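Local coordinates for protein putative acetamidase/formamidase (PDB 5UBU) that probably hydrolyses carbon-nitrogen bonds in linear amides, as a putative acetamidase/formamidase with bound sodium ions, at residues His26-Glu31 with Val56-Arg61; Gln72-Gln77 with Leu142-Arg147; Asp100-Tyr105 with Val245-Asn250; Glu107-Arg112 with Ser239-Lys244; Gly118-Ile123 with Glu229-Ala234. All blocks are in the same frame, centred on the assembly; numbering follows the deposited sequence.

Contact 1. Residues His26-Glu31 with Val56-Arg61; sequences HHLTEE and VIVDTR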
# COMPACT_ATOMS: atom_id res chain seq x y z
N HIS B 26 8.81 34.62 25.57
CA HIS B 26 8.11 35.39 24.55
C HIS B 26 6.66 34.96 24.54
O HIS B 26 6.36 33.80 24.77
CB HIS B 26 8.74 35.13 23.19
CG HIS B 26 10.23 35.31 23.17
ND1 HIS B 26 10.83 36.53 22.95
CD2 HIS B 26 11.23 34.42 23.35
CE1 HIS B 26 12.14 36.38 23.00
NE2 HIS B 26 12.41 35.11 23.24
N HIS B 27 5.75 35.91 24.29
CA HIS B 27 4.32 35.63 24.27
C HIS B 27 3.87 35.75 22.82
O HIS B 27 3.68 36.86 22.33
CB HIS B 27 3.56 36.64 25.14
CG HIS B 27 4.10 36.77 26.55
ND1 HIS B 27 3.64 36.00 27.60
CD2 HIS B 27 5.07 37.56 27.06
CE1 HIS B 27 4.32 36.31 28.70
NE2 HIS B 27 5.19 37.26 28.40
N LEU B 28 3.74 34.62 22.12
CA LEU B 28 3.31 34.62 20.72
C LEU B 28 1.78 34.66 20.65
O LEU B 28 1.12 33.65 20.44
CB LEU B 28 3.90 33.42 19.95
CG LEU B 28 3.53 33.27 18.46
CD1 LEU B 28 3.69 34.56 17.68
CD2 LEU B 28 4.36 32.16 17.83
N THR B 29 1.24 35.85 20.86
CA THR B 29 -0.19 36.08 20.81
C THR B 29 -0.67 36.16 19.37
O THR B 29 0.14 36.15 18.44
CB THR B 29 -0.55 37.43 21.49
OG1 THR B 29 0.08 38.50 20.79
CG2 THR B 29 -0.10 37.46 22.94
N GLU B 30 -1.98 36.23 19.18
CA GLU B 30 -2.56 36.36 17.85
C GLU B 30 -2.16 37.70 17.20
O GLU B 30 -2.02 37.79 15.99
CB GLU B 30 -4.08 36.25 17.93
CG GLU B 30 -4.58 34.87 18.32
CD GLU B 30 -6.07 34.84 18.56
OE1 GLU B 30 -6.50 35.57 19.48
OE2 GLU B 30 -6.80 34.09 17.89
N GLU B 31 -1.97 38.73 18.03
CA GLU B 31 -1.59 40.07 17.56
C GLU B 31 -0.15 40.03 17.03
O GLU B 31 0.18 40.73 16.08
CB GLU B 31 -1.79 41.09 18.69
CG GLU B 31 -2.11 42.54 18.29
CD GLU B 31 -0.93 43.40 17.88
OE1 GLU B 31 -1.19 44.57 17.51
OE2 GLU B 31 0.25 42.95 17.94
N VAL B 56 8.62 30.03 24.83
CA VAL B 56 7.61 30.70 24.02
C VAL B 56 6.23 30.22 24.47
O VAL B 56 5.99 29.02 24.58
CB VAL B 56 7.77 30.41 22.52
CG1 VAL B 56 6.73 31.18 21.70
CG2 VAL B 56 9.16 30.80 22.05
N ILE B 57 5.34 31.17 24.76
CA ILE B 57 3.98 30.88 25.17
C ILE B 57 3.14 31.16 23.93
O ILE B 57 2.90 32.32 23.59
CB ILE B 57 3.54 31.78 26.35
CG1 ILE B 57 4.49 31.61 27.54
CG2 ILE B 57 2.09 31.46 26.73
CD1 ILE B 57 4.18 32.50 28.73
N VAL B 58 2.68 30.10 23.28
CA VAL B 58 1.91 30.22 22.04
C VAL B 58 0.39 30.14 22.24
O VAL B 58 -0.10 29.19 22.84
CB VAL B 58 2.29 29.11 21.05
CG1 VAL B 58 1.60 29.34 19.71
CG2 VAL B 58 3.80 29.06 20.85
N ASP B 59 -0.34 31.12 21.71
CA ASP B 59 -1.80 31.15 21.73
C ASP B 59 -2.26 30.53 20.40
O ASP B 59 -2.52 31.25 19.44
CB ASP B 59 -2.33 32.58 21.87
CG ASP B 59 -2.03 33.20 23.24
OD1 ASP B 59 -1.67 32.47 24.18
OD2 ASP B 59 -2.20 34.44 23.38
N THR B 60 -2.35 29.21 20.36
CA THR B 60 -2.74 28.50 19.13
C THR B 60 -4.23 28.58 18.83
O THR B 60 -5.05 28.80 19.72
CB THR B 60 -2.39 27.00 19.20
OG1 THR B 60 -3.18 26.34 20.19
CG2 THR B 60 -0.92 26.78 19.50
N ARG B 61 -4.57 28.39 17.56
CA ARG B 61 -5.94 28.36 17.09
C ARG B 61 -6.27 26.90 16.74
O ARG B 61 -5.37 26.12 16.42
CB ARG B 61 -6.13 29.26 15.87
CG ARG B 61 -6.13 30.73 16.23
CD ARG B 61 -6.41 31.60 15.00
NE ARG B 61 -6.55 33.01 15.38
CZ ARG B 61 -6.72 34.02 14.52
NH1 ARG B 61 -6.83 35.26 14.98
NH2 ARG B 61 -6.77 33.80 13.21
O HOH W 1 -0.92 33.27 18.28
O HOH W 2 -3.84 36.26 21.20
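His26 gives its backbone O to Ile57 N at 2.8 Å, in a nearly straight bond. Its ring meets Val56 CG2 obliquely, and its NE2 is held by Asp54. His27 and Ile57 lie side by side on the opposite face of the sheet from His26. Leu28 pairs through both backbone groups: its N reaches Ile57 O, and its O accepts from Asp59 N. These parallel bridges join strand 25-28, an edge strand of its sheet within this chain, to strand 55-59. Leu28 CB packs on Val56 CG1 at 4.0 Å. Thr29 caps the helix that follows, through OG1 to Met32 N, and Thr29 CG2 sits 3.7 Å from Asp59 OD2. Glu30 makes a salt bridge from OE2 to Arg61 NE at 2.7 Å. Arg61 NH1 adds a weak bond to the same oxygen. The Arg61 chain is extended from CG to NE, which carries the guanidinium out to Glu30. The carboxylate and guanidinium planes stand 90° apart. One water links Leu28 O and Asp59 O. A second joins Glu30 N and OE1 to Asp59 OD2. The chemistry thus changes from backbone pairing to charge and water past Leu28, and Arg61, also paired with Glu65, probably offsets the nearby acidic groups.

Contact 2. Residues Gln72-Gln77 with Leu142-Arg147; sequences QDIPSQ and LPEKVR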
# COMPACT_ATOMS: atom_id res chain seq x y z
N GLN B 72 -24.69 22.19 14.73
CA GLN B 72 -25.53 22.31 13.52
C GLN B 72 -24.75 22.87 12.31
O GLN B 72 -25.32 23.06 11.24
CB GLN B 72 -26.84 23.10 13.76
CG GLN B 72 -27.88 22.31 14.57
CD GLN B 72 -27.48 22.17 16.04
OE1 GLN B 72 -27.25 21.06 16.54
NE2 GLN B 72 -27.40 23.30 16.74
N ASP B 73 -23.45 23.12 12.49
CA ASP B 73 -22.60 23.59 11.39
C ASP B 73 -22.37 22.44 10.42
O ASP B 73 -22.38 21.27 10.79
CB ASP B 73 -21.23 24.11 11.89
CG ASP B 73 -21.33 25.44 12.62
OD1 ASP B 73 -22.38 26.12 12.54
OD2 ASP B 73 -20.34 25.84 13.27
N ILE B 74 -22.14 22.81 9.16
CA ILE B 74 -21.94 21.87 8.08
C ILE B 74 -20.51 22.07 7.55
O ILE B 74 -20.26 23.03 6.82
CB ILE B 74 -22.99 22.10 6.98
CG1 ILE B 74 -24.40 21.93 7.57
CG2 ILE B 74 -22.79 21.12 5.82
CD1 ILE B 74 -25.52 22.31 6.63
N PRO B 75 -19.57 21.18 7.94
CA PRO B 75 -18.18 21.24 7.53
C PRO B 75 -17.91 21.47 6.03
O PRO B 75 -17.05 22.27 5.69
CB PRO B 75 -17.63 19.89 7.96
CG PRO B 75 -18.41 19.56 9.19
CD PRO B 75 -19.74 20.23 9.06
N SER B 76 -18.64 20.79 5.14
CA SER B 76 -18.42 20.95 3.69
C SER B 76 -18.69 22.37 3.19
O SER B 76 -18.14 22.77 2.17
CB SER B 76 -19.27 19.96 2.89
OG SER B 76 -20.66 20.17 3.10
N GLN B 77 -19.53 23.11 3.91
CA GLN B 77 -19.86 24.50 3.56
C GLN B 77 -18.96 25.53 4.25
O GLN B 77 -18.85 26.66 3.77
CB GLN B 77 -21.33 24.78 3.90
CG GLN B 77 -22.31 23.94 3.10
CD GLN B 77 -23.76 24.16 3.50
OE1 GLN B 77 -24.07 24.94 4.42
NE2 GLN B 77 -24.66 23.45 2.83
N LEU B 142 -19.58 9.87 4.27
CA LEU B 142 -20.20 9.57 5.56
C LEU B 142 -20.99 10.78 6.04
O LEU B 142 -20.80 11.89 5.54
CB LEU B 142 -19.14 9.22 6.60
CG LEU B 142 -18.20 8.06 6.28
CD1 LEU B 142 -17.24 7.90 7.45
CD2 LEU B 142 -18.99 6.79 6.01
N PRO B 143 -21.89 10.57 7.01
CA PRO B 143 -22.65 11.71 7.50
C PRO B 143 -21.73 12.79 8.00
O PRO B 143 -20.65 12.53 8.52
CB PRO B 143 -23.48 11.12 8.63
CG PRO B 143 -23.68 9.71 8.22
CD PRO B 143 -22.34 9.32 7.64
N GLU B 144 -22.21 14.00 7.84
CA GLU B 144 -21.48 15.17 8.21
C GLU B 144 -21.82 15.51 9.66
O GLU B 144 -22.89 16.02 9.94
CB GLU B 144 -21.88 16.24 7.20
CG GLU B 144 -20.96 17.43 7.11
CD GLU B 144 -21.05 18.14 5.76
OE1 GLU B 144 -20.26 19.08 5.57
OE2 GLU B 144 -21.87 17.76 4.89
N LYS B 145 -20.92 15.16 10.58
CA LYS B 145 -21.12 15.40 12.02
C LYS B 145 -20.11 16.34 12.68
O LYS B 145 -18.97 16.47 12.25
CB LYS B 145 -21.12 14.07 12.80
CG LYS B 145 -22.48 13.47 13.11
CD LYS B 145 -23.28 13.04 11.90
CE LYS B 145 -24.74 12.79 12.30
NZ LYS B 145 -24.90 11.85 13.46
N VAL B 146 -20.58 16.98 13.76
CA VAL B 146 -19.79 17.90 14.57
C VAL B 146 -20.17 17.71 16.04
O VAL B 146 -21.36 17.63 16.38
CB VAL B 146 -20.07 19.38 14.19
CG1 VAL B 146 -19.32 20.33 15.12
CG2 VAL B 146 -19.68 19.64 12.74
N ARG B 147 -19.16 17.65 16.89
CA ARG B 147 -19.36 17.53 18.32
C ARG B 147 -18.64 18.67 19.02
O ARG B 147 -17.45 18.86 18.79
CB ARG B 147 -18.81 16.21 18.83
CG ARG B 147 -19.57 14.97 18.41
CD ARG B 147 -21.00 14.91 18.95
NE ARG B 147 -21.12 15.55 20.26
CZ ARG B 147 -20.78 15.01 21.44
NH1 ARG B 147 -20.26 13.79 21.52
NH2 ARG B 147 -20.95 15.71 22.56
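Pro75 lays its ring against the side chain of Glu144, with Pro75 CD 3.6 Å from Glu144 CG. The two side chains come from opposite directions. The same ring also touches Val146, whose CG2 lies 3.7 Å from Pro75 CD. Glu144 has CG anti to its backbone N (chi1 -162°) and stays extended beyond it. This carries the carboxylate past the proline to the start of helix 75-78. There Ser76 OG donates to Glu144 OE1 at 2.7 Å, on the syn lone pair. Ser76 N also points to this oxygen, but the modelled length is too short to be relied on, so that bond is doubtful. Ile74, the N-cap residue, crosses Glu144 at about a right angle, and Ile74 CG2 lies 3.3 Å from Glu144 OE1. Val146 CG2 also meets Asp73 O at 3.7 Å. Asp73 itself turns its carboxylate to Ser69 N. The contact joins the start of helix 75-78 to strand 145-151 and the loop before it. That strand pairs with strand 117-122, and Lys145 and Arg147 pack on Met301 of the second subunit.

Contact 3. Residues Asp100-Tyr105 with Val245-Asn250; sequences DVIAVY and VDLIKN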
# COMPACT_ATOMS: atom_id res chain seq x y z
N ASP B 100 21.76 21.28 11.67
CA ASP B 100 21.45 21.39 13.10
C ASP B 100 20.10 20.74 13.40
O ASP B 100 19.45 20.18 12.50
CB ASP B 100 21.42 22.87 13.56
CG ASP B 100 22.79 23.54 13.49
OD1 ASP B 100 23.80 22.82 13.35
OD2 ASP B 100 22.86 24.78 13.62
N VAL B 101 19.71 20.79 14.67
CA VAL B 101 18.46 20.23 15.12
C VAL B 101 17.80 21.15 16.13
O VAL B 101 18.47 21.67 17.03
CB VAL B 101 18.68 18.85 15.78
CG1 VAL B 101 17.41 18.34 16.43
CG2 VAL B 101 19.18 17.85 14.76
N ILE B 102 16.50 21.37 15.97
CA ILE B 102 15.74 22.19 16.90
C ILE B 102 15.12 21.22 17.90
O ILE B 102 14.47 20.26 17.50
CB ILE B 102 14.59 22.94 16.21
CG1 ILE B 102 15.12 23.88 15.12
CG2 ILE B 102 13.77 23.72 17.23
CD1 ILE B 102 16.05 24.98 15.63
N ALA B 103 15.34 21.47 19.18
CA ALA B 103 14.77 20.65 20.24
C ALA B 103 13.59 21.43 20.79
O ALA B 103 13.76 22.57 21.23
CB ALA B 103 15.79 20.37 21.33
N VAL B 104 12.40 20.84 20.76
CA VAL B 104 11.21 21.52 21.26
C VAL B 104 10.64 20.75 22.44
O VAL B 104 10.06 19.68 22.28
CB VAL B 104 10.12 21.65 20.17
CG1 VAL B 104 8.90 22.39 20.71
CG2 VAL B 104 10.68 22.36 18.95
N TYR B 105 10.81 21.31 23.64
CA TYR B 105 10.28 20.70 24.85
C TYR B 105 8.96 21.36 25.21
O TYR B 105 8.92 22.55 25.43
CB TYR B 105 11.28 20.80 26.01
CG TYR B 105 10.69 20.40 27.34
CD1 TYR B 105 10.23 19.11 27.54
CD2 TYR B 105 10.61 21.30 28.40
CE1 TYR B 105 9.66 18.72 28.75
CE2 TYR B 105 10.06 20.92 29.62
CZ TYR B 105 9.58 19.63 29.79
OH TYR B 105 9.03 19.23 30.97
N VAL B 245 12.54 26.01 23.47
CA VAL B 245 13.21 25.66 22.22
C VAL B 245 14.71 25.82 22.38
O VAL B 245 15.17 26.88 22.82
CB VAL B 245 12.71 26.58 21.08
CG1 VAL B 245 13.36 26.21 19.75
CG2 VAL B 245 11.19 26.51 20.98
N ASP B 246 15.47 24.79 22.03
CA ASP B 246 16.92 24.86 22.14
C ASP B 246 17.50 24.38 20.80
O ASP B 246 16.75 23.96 19.91
CB ASP B 246 17.42 24.07 23.36
CG ASP B 246 18.79 24.58 23.90
OD1 ASP B 246 19.62 25.10 23.12
OD2 ASP B 246 19.03 24.46 25.14
N LEU B 247 18.83 24.47 20.66
CA LEU B 247 19.50 24.12 19.42
C LEU B 247 20.67 23.18 19.64
O LEU B 247 21.53 23.45 20.48
CB LEU B 247 20.01 25.40 18.78
CG LEU B 247 20.73 25.34 17.43
CD1 LEU B 247 19.78 24.88 16.35
CD2 LEU B 247 21.30 26.70 17.09
N ILE B 248 20.70 22.09 18.87
CA ILE B 248 21.79 21.11 18.92
C ILE B 248 22.54 21.28 17.60
O ILE B 248 21.96 21.16 16.53
CB ILE B 248 21.28 19.66 19.08
CG1 ILE B 248 20.56 19.49 20.43
CG2 ILE B 248 22.44 18.68 18.99
CD1 ILE B 248 19.74 18.22 20.54
N LYS B 249 23.83 21.56 17.70
CA LYS B 249 24.65 21.80 16.53
C LYS B 249 25.17 20.55 15.86
O LYS B 249 25.57 19.60 16.52
CB LYS B 249 25.85 22.67 16.92
CG LYS B 249 25.51 24.01 17.56
CD LYS B 249 24.75 24.98 16.66
CE LYS B 249 25.57 25.45 15.46
NZ LYS B 249 24.85 26.46 14.65
N ASN B 250 25.15 20.57 14.53
CA ASN B 250 25.70 19.52 13.69
C ASN B 250 25.33 18.08 14.10
O ASN B 250 26.19 17.29 14.46
CB ASN B 250 27.23 19.73 13.67
CG ASN B 250 27.93 18.94 12.58
OD1 ASN B 250 27.35 18.64 11.53
ND2 ASN B 250 29.20 18.63 12.82
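Asp100 presents a carboxylate whose two oxygens are held by successive residues, Lys249 and Asn250. Lys249 NZ meets Asp100 OD2 at 2.8 Å, on the syn side and 20° out of the carboxylate plane. This is a salt bridge. Asn250 N reaches Asp100 OD1 at 2.9 Å on the anti side, 31° out of the plane, in an almost straight bond. The Lys249 chain is bent at chi2 and chi3, which folds its amine back to the aspartate. Asp100 OD2 also accepts from Glu97 N, so this buried carboxylate has three donors. Beyond it the strands run antiparallel. Val101 and Ile248 exchange two backbone bonds, as do Ala103 and Asp246. On one face Ile102 CG2 touches Val245 CG1 at 3.6 Å. Ile102 CD1 also packs on Leu247 CD1. On the other face Val101 and Ile248 meet more loosely, CB to CB at 4.3 Å. Asp246 OD1 bonds to Leu247 N and to Gly18 N. The pair lies inside the large mixed sheet, where strand 203-208 flanks strand 101-111 on its far edge. Helix 11-15 covers the face of Ala103 and Ile248. Ile93 of strand 87-93 packs on Ile102 and Val245.

Contact 4. Residues Glu107-Arg112 with Ser239-Lys244; sequences ESMLPR and SITTIK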
# COMPACT_ATOMS: atom_id res chain seq x y z
N GLU B 107 6.24 22.20 27.74
CA GLU B 107 6.11 22.24 29.19
C GLU B 107 4.69 21.99 29.64
O GLU B 107 4.44 21.21 30.56
CB GLU B 107 6.52 23.60 29.76
CG GLU B 107 7.97 23.99 29.58
CD GLU B 107 8.29 25.30 30.27
OE1 GLU B 107 9.42 25.81 30.08
OE2 GLU B 107 7.41 25.83 30.98
N SER B 108 3.76 22.70 28.99
CA SER B 108 2.35 22.63 29.33
C SER B 108 1.43 23.06 28.19
O SER B 108 1.85 23.76 27.26
CB SER B 108 2.10 23.53 30.53
OG SER B 108 2.50 24.86 30.25
N MSE B 109 0.18 22.63 28.30
CA MSE B 109 -0.85 22.93 27.31
C MSE B 109 -2.16 23.08 28.05
O MSE B 109 -2.62 22.14 28.70
CB MSE B 109 -0.95 21.80 26.30
CG MSE B 109 0.26 21.74 25.38
SE MSE B 109 0.00 20.33 24.04
CE MSE B 109 -1.46 21.14 23.01
N LEU B 110 -2.74 24.27 27.98
CA LEU B 110 -4.01 24.55 28.66
C LEU B 110 -5.03 25.04 27.63
O LEU B 110 -4.64 25.58 26.60
CB LEU B 110 -3.83 25.62 29.73
CG LEU B 110 -2.79 25.35 30.83
CD1 LEU B 110 -2.61 26.56 31.72
CD2 LEU B 110 -3.17 24.10 31.62
N PRO B 111 -6.33 24.82 27.89
CA PRO B 111 -7.33 25.31 26.94
C PRO B 111 -7.41 26.83 27.03
O PRO B 111 -7.28 27.38 28.12
CB PRO B 111 -8.64 24.64 27.39
CG PRO B 111 -8.40 24.20 28.79
CD PRO B 111 -6.92 23.99 28.96
N ARG B 112 -7.60 27.48 25.89
CA ARG B 112 -7.65 28.93 25.81
C ARG B 112 -9.07 29.43 25.60
O ARG B 112 -9.85 28.80 24.87
CB ARG B 112 -6.73 29.38 24.67
CG ARG B 112 -6.44 30.88 24.63
CD ARG B 112 -5.29 31.17 23.68
NE ARG B 112 -5.59 30.80 22.30
CZ ARG B 112 -6.16 31.59 21.39
NH1 ARG B 112 -6.49 32.85 21.67
NH2 ARG B 112 -6.38 31.13 20.15
N SER B 239 -5.40 26.54 22.24
CA SER B 239 -4.61 26.36 23.47
C SER B 239 -3.56 27.40 23.76
O SER B 239 -3.21 28.22 22.91
CB SER B 239 -3.85 25.04 23.39
OG SER B 239 -2.77 25.13 22.47
N ILE B 240 -3.05 27.32 24.99
CA ILE B 240 -1.96 28.14 25.48
C ILE B 240 -0.87 27.10 25.66
O ILE B 240 -0.81 26.42 26.69
CB ILE B 240 -2.27 28.85 26.81
CG1 ILE B 240 -3.49 29.76 26.67
CG2 ILE B 240 -1.06 29.66 27.27
CD1 ILE B 240 -3.91 30.47 27.94
N THR B 241 -0.05 26.92 24.63
CA THR B 241 1.03 25.94 24.63
C THR B 241 2.34 26.64 24.95
O THR B 241 2.73 27.56 24.24
CB THR B 241 1.15 25.25 23.26
OG1 THR B 241 -0.06 24.54 22.98
CG2 THR B 241 2.31 24.28 23.24
N THR B 242 2.99 26.19 26.02
CA THR B 242 4.27 26.75 26.44
C THR B 242 5.37 25.76 26.08
O THR B 242 5.33 24.61 26.50
CB THR B 242 4.29 27.05 27.95
OG1 THR B 242 3.29 28.03 28.26
CG2 THR B 242 5.65 27.62 28.38
N ILE B 243 6.35 26.24 25.32
CA ILE B 243 7.48 25.41 24.88
C ILE B 243 8.83 26.03 25.22
O ILE B 243 8.93 27.24 25.45
CB ILE B 243 7.43 25.17 23.35
CG1 ILE B 243 7.52 26.49 22.58
CG2 ILE B 243 6.16 24.44 22.97
CD1 ILE B 243 7.50 26.33 21.07
N LYS B 244 9.86 25.18 25.25
CA LYS B 244 11.23 25.62 25.49
C LYS B 244 11.94 25.11 24.23
O LYS B 244 11.93 23.91 23.95
CB LYS B 244 11.84 25.00 26.76
CG LYS B 244 12.89 25.84 27.48
CD LYS B 244 14.01 25.06 28.16
CE LYS B 244 14.78 25.89 29.18
NZ LYS B 244 16.13 25.34 29.46
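A classic beta bulge interrupts this antiparallel strand pair of the large mixed sheet: Glu107 and Ser108 both face Thr242. Glu107 N donates to Thr242 O at 2.9 Å, and Thr242 N donates to Ser108 O at 3.0 Å. Beyond the bulge the pairing is regular. Leu110 and Ile240 exchange two backbone bonds. Glu107 runs extended across Thr242, with Glu107 OE2 3.6 Å from Thr242 CG2. Its carboxylate is paired with Arg55. On the face of selenomethionine Met109, that side chain lies beside Thr241 and points the same way. Its chain bends at chi3 (69°), which turns Met109 CE back to 3.7 Å from Thr241 OG1. Ala221 and Ile170 of the neighbouring sheet pack on Met109. Thr241 OG1 also shares a hydrogen bond with Ser239 OG, which has a second partner in Thr60 OG1. Arg112 crosses Ile240 at about a right angle, with its aliphatic part across that side chain. Its guanidinium bonds through NH2 to Thr60 O, tying the end of strand 101-111 to Thr60. Arg112 CG lies 3.8 Å from Ile240 CG1.

Contact 5. Residues Gly118-Ile123 with Glu229-Ala234; sequences GICAMI and EICGTA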
# COMPACT_ATOMS: atom_id res chain seq x y z
N GLY B 118 -13.73 22.01 22.77
CA GLY B 118 -12.96 21.29 21.78
C GLY B 118 -13.96 20.89 20.71
O GLY B 118 -15.15 20.97 20.93
N ILE B 119 -13.47 20.45 19.55
CA ILE B 119 -14.35 20.05 18.44
C ILE B 119 -13.87 18.81 17.71
O ILE B 119 -12.72 18.74 17.32
CB ILE B 119 -14.41 21.17 17.38
CG1 ILE B 119 -14.98 22.46 17.99
CG2 ILE B 119 -15.32 20.77 16.21
CD1 ILE B 119 -14.83 23.69 17.10
N CYS B 120 -14.76 17.85 17.53
CA CYS B 120 -14.46 16.66 16.76
C CYS B 120 -15.44 16.72 15.60
O CYS B 120 -16.61 17.08 15.78
CB CYS B 120 -14.67 15.36 17.54
SG CYS B 120 -14.31 13.89 16.53
N ALA B 121 -14.97 16.39 14.40
CA ALA B 121 -15.82 16.46 13.22
C ALA B 121 -15.55 15.37 12.21
O ALA B 121 -14.43 14.88 12.09
CB ALA B 121 -15.65 17.82 12.55
N MSE B 122 -16.61 15.02 11.48
CA MSE B 122 -16.55 14.03 10.42
C MSE B 122 -16.72 14.85 9.18
O MSE B 122 -17.82 15.26 8.84
CB MSE B 122 -17.65 13.00 10.56
CG MSE B 122 -17.22 11.84 11.45
SE MSE B 122 -18.82 10.74 11.85
CE MSE B 122 -19.06 9.89 10.11
N ILE B 123 -15.60 15.12 8.54
CA ILE B 123 -15.56 15.92 7.32
C ILE B 123 -15.78 15.01 6.11
O ILE B 123 -15.14 13.96 6.01
CB ILE B 123 -14.20 16.63 7.21
CG1 ILE B 123 -13.97 17.48 8.47
CG2 ILE B 123 -14.14 17.46 5.93
CD1 ILE B 123 -12.62 18.15 8.56
N GLU B 229 -6.20 8.37 14.71
CA GLU B 229 -7.11 9.53 14.58
C GLU B 229 -8.13 9.14 13.50
O GLU B 229 -8.49 9.94 12.63
CB GLU B 229 -6.30 10.75 14.17
CG GLU B 229 -6.99 12.11 14.28
CD GLU B 229 -6.13 13.24 13.74
OE1 GLU B 229 -5.34 12.98 12.81
OE2 GLU B 229 -6.25 14.39 14.22
N ILE B 230 -8.62 7.90 13.60
CA ILE B 230 -9.47 7.32 12.56
C ILE B 230 -10.63 8.08 11.93
O ILE B 230 -10.82 7.89 10.73
CB ILE B 230 -10.01 5.92 12.85
CG1 ILE B 230 -10.53 5.87 14.26
CG2 ILE B 230 -8.96 4.90 12.52
CD1 ILE B 230 -11.36 4.64 14.51
N CYS B 231 -11.37 8.94 12.64
CA CYS B 231 -12.49 9.65 11.96
C CYS B 231 -12.03 10.87 11.16
O CYS B 231 -12.84 11.47 10.45
CB CYS B 231 -13.59 10.06 12.94
SG CYS B 231 -13.25 11.53 13.91
N GLY B 232 -10.74 11.22 11.28
CA GLY B 232 -10.17 12.36 10.57
C GLY B 232 -9.73 13.46 11.51
O GLY B 232 -8.77 14.19 11.21
N THR B 233 -10.43 13.60 12.64
CA THR B 233 -10.11 14.62 13.63
C THR B 233 -10.11 14.09 15.06
O THR B 233 -10.80 13.12 15.37
CB THR B 233 -11.12 15.80 13.60
OG1 THR B 233 -12.39 15.38 14.10
CG2 THR B 233 -11.30 16.36 12.20
N ALA B 234 -9.35 14.75 15.90
CA ALA B 234 -9.27 14.43 17.32
C ALA B 234 -10.18 15.47 17.96
O ALA B 234 -11.13 15.93 17.32
CB ALA B 234 -7.84 14.59 17.80
O HOH W 3 -13.33 13.80 9.00
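Thr233 OG1 takes the bond that joins the segments: Ala121 N donates to it at 2.8 Å, and the N-H points almost straight at the oxygen (174°). Ala121 O lies 2.9 Å from the same hydroxyl. OG1 stands between the backbone N and the carbonyl carbon of Thr233 (chi1 70°), and this places it against the strand backbone. The methyl Thr233 CG2 meets Ala121 O at 3.5 Å. Cys120 SG lies anti to its own backbone N and comes 3.7 Å from Cys231 SG. The two sulfurs are in contact but are not bonded as a disulfide. Cys231 CB also packs on CG of selenomethionine Met122. A water accepts from Ile123 N at 2.7 Å and also lies close to Cys231 O, so it bridges the segments beside the threonine. At the other end Cys120 CA makes a CH...O contact with Ala234 O.

Residues 229-232 form a type I turn, closed by Gly232 N to Glu229 O. Gly232 has a positive phi in this turn. The nearest sodium ion is about 5 Å from the side chain of Ala234, and Glu236, a ligand in one sodium site, accepts from Ala234 N. The second subunit covers this region: Ser304 of that chain bonds to Thr233 O, and its Tyr300 packs on Cys231. The contact sets the loop between strands 214-222 and 236-237 against strand 117-122, which pairs with strand 145-151.

Contacts 1, 3 and 4 belong to the large mixed sheet. Contacts 3 and 4 share strands 101-111 and 239-248, and contact 1 adds the next two strands, 55-59 and 25-28. Contact 3 is mostly buried. Contacts 1 and 4 are partly buried and touch through Thr60 and Ser239. All three rest on backbone ladders, with cross-segment salt bridges beyond the paired residues in contacts 1 and 3. Contacts 2 and 5 lie around the small antiparallel sheet and meet where strands 117-122 and 145-151 pair. There side-chain oxygens take over from ladders: a glutamate in the partly exposed contact 2, a threonine in the fully buried contact 5. Both also touch the second subunit.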